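Local coordinates for protein anaphase-promoting complex subunit cut9 (Schizosaccharomyces pombe, PDB 2XPI) that serves as a tetratricopeptide-repeat subunit of the anaphase-promoting complex, the E3 ubiquitin ligase that controls progression through mitosis and G1, at residues 119-124 and 149-154. Numbering follows the deposited sequence.
Sequences DAFWLA and SSACRY
F121 meets A151 and C152 where helix 117-129 of TPR 2 packs on helix 150-162 of TPR 3, a repeat-to-repeat contact of the tetratricopeptide superhelix. Ahead of it on the first helix, D119 is turned from this interface and forms salt bridges with R88 and R91, which ties TPR 2 to the preceding repeat. F121 then carries the contact: its CA lies 5.5 Å from that of C152, and its CG, anti to the backbone N (chi1 168°), sends the ring out against A151. The methyl of A151 sits over one ring face in a CH-pi contact, CB standing 4.0 Å from the ring centroid and 27° off its normal. Were F121 cut back to an alanine, the A151 methyl would probably lose the aromatic face it rests on, leaving a gap between the two repeats. Next along, the W122 indole takes CE2 of F121 over the centre of one face, 3.5 Å above its plane, while M96 of the second subunit also packs on W122, within the repeats that mediate homodimerization. Across the interface S149 N-caps the second helix through a weak bond from C152 N to OG, and C152 SG rests 3.9 Å from F121 CB.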
ATOM      1  N   ASP A 119     -22.039   9.534  -7.192  1.00 51.89           N
ATOM      2  CA  ASP A 119     -21.580   8.260  -7.719  1.00 50.54           C
ATOM      3  C   ASP A 119     -20.136   8.325  -8.192  1.00 46.22           C
ATOM      4  O   ASP A 119     -19.381   7.376  -8.004  1.00 44.14           O
ATOM      5  CB  ASP A 119     -22.540   7.746  -8.792  1.00 54.04           C
ATOM      6  CG  ASP A 119     -23.884   7.389  -8.206  1.00 57.45           C
ATOM      7  OD1 ASP A 119     -23.898   6.981  -7.020  1.00 57.50           O
ATOM      8  OD2 ASP A 119     -24.917   7.545  -8.894  1.00 59.82           O
ATOM      9  N   ALA A 120     -19.758   9.453  -8.783  1.00 45.28           N
ATOM     10  CA  ALA A 120     -18.365   9.718  -9.123  1.00 44.60           C
ATOM     11  C   ALA A 120     -17.505   9.698  -7.865  1.00 45.70           C
ATOM     12  O   ALA A 120     -16.398   9.158  -7.866  1.00 49.94           O
ATOM     13  CB  ALA A 120     -18.239  11.058  -9.804  1.00 44.90           C
ATOM     14  N   PHE A 121     -17.999  10.304  -6.794  1.00 42.21           N
ATOM     15  CA  PHE A 121     -17.271  10.289  -5.540  1.00 41.76           C
ATOM     16  C   PHE A 121     -16.976   8.864  -5.072  1.00 42.49           C
ATOM     17  O   PHE A 121     -15.834   8.503  -4.785  1.00 40.35           O
ATOM     18  CB  PHE A 121     -18.060  10.998  -4.442  1.00 41.36           C
ATOM     19  CG  PHE A 121     -17.495  10.781  -3.075  1.00 38.33           C
ATOM     20  CD1 PHE A 121     -16.361  11.475  -2.659  1.00 37.73           C
ATOM     21  CD2 PHE A 121     -18.069   9.863  -2.210  1.00 38.25           C
ATOM     22  CE1 PHE A 121     -15.815  11.269  -1.385  1.00 37.18           C
ATOM     23  CE2 PHE A 121     -17.527   9.643  -0.928  1.00 37.73           C
ATOM     24  CZ  PHE A 121     -16.394  10.348  -0.522  1.00 36.17           C
ATOM     25  N   TRP A 122     -18.027   8.062  -4.983  1.00 43.38           N
ATOM     26  CA  TRP A 122     -17.903   6.726  -4.423  1.00 42.01           C
ATOM     27  C   TRP A 122     -17.051   5.823  -5.299  1.00 41.86           C
ATOM     28  O   TRP A 122     -16.336   4.948  -4.787  1.00 41.03           O
ATOM     29  CB  TRP A 122     -19.285   6.131  -4.154  1.00 39.31           C
ATOM     30  CG  TRP A 122     -19.923   6.727  -2.931  1.00 35.82           C
ATOM     31  CD1 TRP A 122     -21.048   7.516  -2.876  1.00 34.44           C
ATOM     32  CD2 TRP A 122     -19.443   6.619  -1.588  1.00 34.36           C
ATOM     33  NE1 TRP A 122     -21.305   7.874  -1.577  1.00 33.90           N
ATOM     34  CE2 TRP A 122     -20.333   7.336  -0.767  1.00 34.19           C
ATOM     35  CE3 TRP A 122     -18.343   5.978  -0.998  1.00 36.49           C
ATOM     36  CZ2 TRP A 122     -20.164   7.427   0.624  1.00 34.07           C
ATOM     37  CZ3 TRP A 122     -18.175   6.074   0.393  1.00 35.47           C
ATOM     38  CH2 TRP A 122     -19.082   6.794   1.179  1.00 33.98           C
ATOM     39  N   LEU A 123     -17.107   6.055  -6.611  1.00 39.95           N
ATOM     40  CA  LEU A 123     -16.273   5.310  -7.549  1.00 39.40           C
ATOM     41  C   LEU A 123     -14.821   5.714  -7.324  1.00 42.36           C
ATOM     42  O   LEU A 123     -13.924   4.868  -7.245  1.00 42.95           O
ATOM     43  CB  LEU A 123     -16.672   5.622  -8.984  1.00 37.86           C
ATOM     44  CG  LEU A 123     -16.424   4.554 -10.051  1.00 39.69           C
ATOM     45  CD1 LEU A 123     -15.998   5.171 -11.383  1.00 39.83           C
ATOM     46  CD2 LEU A 123     -15.439   3.482  -9.610  1.00 40.06           C
ATOM     47  N   ALA A 124     -14.600   7.024  -7.230  1.00 43.26           N
ATOM     48  CA  ALA A 124     -13.290   7.575  -6.903  1.00 41.79           C
ATOM     49  C   ALA A 124     -12.722   6.961  -5.617  1.00 39.74           C
ATOM     50  O   ALA A 124     -11.525   6.665  -5.548  1.00 41.38           O
ATOM     51  CB  ALA A 124     -13.376   9.087  -6.787  1.00 42.29           C
ATOM     52  N   SER A 149     -19.447  19.418  -6.163  1.00 67.84           N
ATOM     53  CA  SER A 149     -19.551  18.530  -5.017  1.00 64.20           C
ATOM     54  C   SER A 149     -18.406  18.831  -4.052  1.00 60.21           C
ATOM     55  O   SER A 149     -17.260  18.919  -4.473  1.00 61.18           O
ATOM     56  CB  SER A 149     -19.506  17.075  -5.510  1.00 64.97           C
ATOM     57  OG  SER A 149     -19.554  16.128  -4.453  1.00 64.96           O
ATOM     58  N   SER A 150     -18.704  19.012  -2.770  1.00 57.12           N
ATOM     59  CA  SER A 150     -17.639  19.238  -1.782  1.00 55.70           C
ATOM     60  C   SER A 150     -16.876  17.948  -1.484  1.00 53.74           C
ATOM     61  O   SER A 150     -15.667  17.974  -1.218  1.00 51.37           O
ATOM     62  CB  SER A 150     -18.194  19.817  -0.481  1.00 55.42           C
ATOM     63  OG  SER A 150     -19.007  20.943  -0.736  1.00 58.77           O
ATOM     64  N   ALA A 151     -17.592  16.824  -1.518  1.00 51.53           N
ATOM     65  CA  ALA A 151     -16.962  15.532  -1.328  1.00 48.31           C
ATOM     66  C   ALA A 151     -15.967  15.292  -2.452  1.00 48.21           C
ATOM     67  O   ALA A 151     -14.862  14.804  -2.224  1.00 47.58           O
ATOM     68  CB  ALA A 151     -18.000  14.427  -1.287  1.00 45.88           C
ATOM     69  N   CYS A 152     -16.360  15.641  -3.670  1.00 49.31           N
ATOM     70  CA  CYS A 152     -15.482  15.434  -4.813  1.00 50.73           C
ATOM     71  C   CYS A 152     -14.270  16.367  -4.748  1.00 50.73           C
ATOM     72  O   CYS A 152     -13.178  16.008  -5.164  1.00 52.19           O
ATOM     73  CB  CYS A 152     -16.251  15.607  -6.125  1.00 53.56           C
ATOM     74  SG  CYS A 152     -17.506  14.313  -6.484  1.00 61.02           S
ATOM     75  N   ARG A 153     -14.463  17.565  -4.212  1.00 49.89           N
ATOM     76  CA  ARG A 153     -13.356  18.494  -4.006  1.00 48.56           C
ATOM     77  C   ARG A 153     -12.402  17.953  -2.935  1.00 46.86           C
ATOM     78  O   ARG A 153     -11.186  17.893  -3.135  1.00 49.17           O
ATOM     79  CB  ARG A 153     -13.887  19.873  -3.609  1.00 47.49           C
ATOM     80  CG  ARG A 153     -12.860  20.968  -3.662  1.00 48.70           C
ATOM     81  CD  ARG A 153     -13.504  22.334  -3.474  1.00 55.00           C
ATOM     82  NE  ARG A 153     -12.960  23.294  -4.435  1.00 62.24           N
ATOM     83  CZ  ARG A 153     -13.575  23.672  -5.551  1.00 67.97           C
ATOM     84  NH1 ARG A 153     -14.780  23.204  -5.844  1.00 68.62           N
ATOM     85  NH2 ARG A 153     -12.989  24.535  -6.370  1.00 72.77           N
ATOM     86  N   TYR A 154     -12.953  17.560  -1.795  1.00 41.65           N
ATOM     87  CA  TYR A 154     -12.146  16.908  -0.794  1.00 42.44           C
ATOM     88  C   TYR A 154     -11.322  15.749  -1.362  1.00 44.55           C
ATOM     89  O   TYR A 154     -10.113  15.654  -1.114  1.00 43.87           O
ATOM     90  CB  TYR A 154     -13.013  16.389   0.339  1.00 42.23           C
ATOM     91  CG  TYR A 154     -12.240  15.555   1.322  1.00 42.58           C
ATOM     92  CD1 TYR A 154     -11.356  16.154   2.219  1.00 44.86           C
ATOM     93  CD2 TYR A 154     -12.388  14.175   1.365  1.00 41.68           C
ATOM     94  CE1 TYR A 154     -10.627  15.399   3.131  1.00 45.76           C
ATOM     95  CE2 TYR A 154     -11.670  13.405   2.279  1.00 42.85           C
ATOM     96  CZ  TYR A 154     -10.785  14.024   3.156  1.00 45.72           C
ATOM     97  OH  TYR A 154     -10.073  13.282   4.070  1.00 46.77           O
TER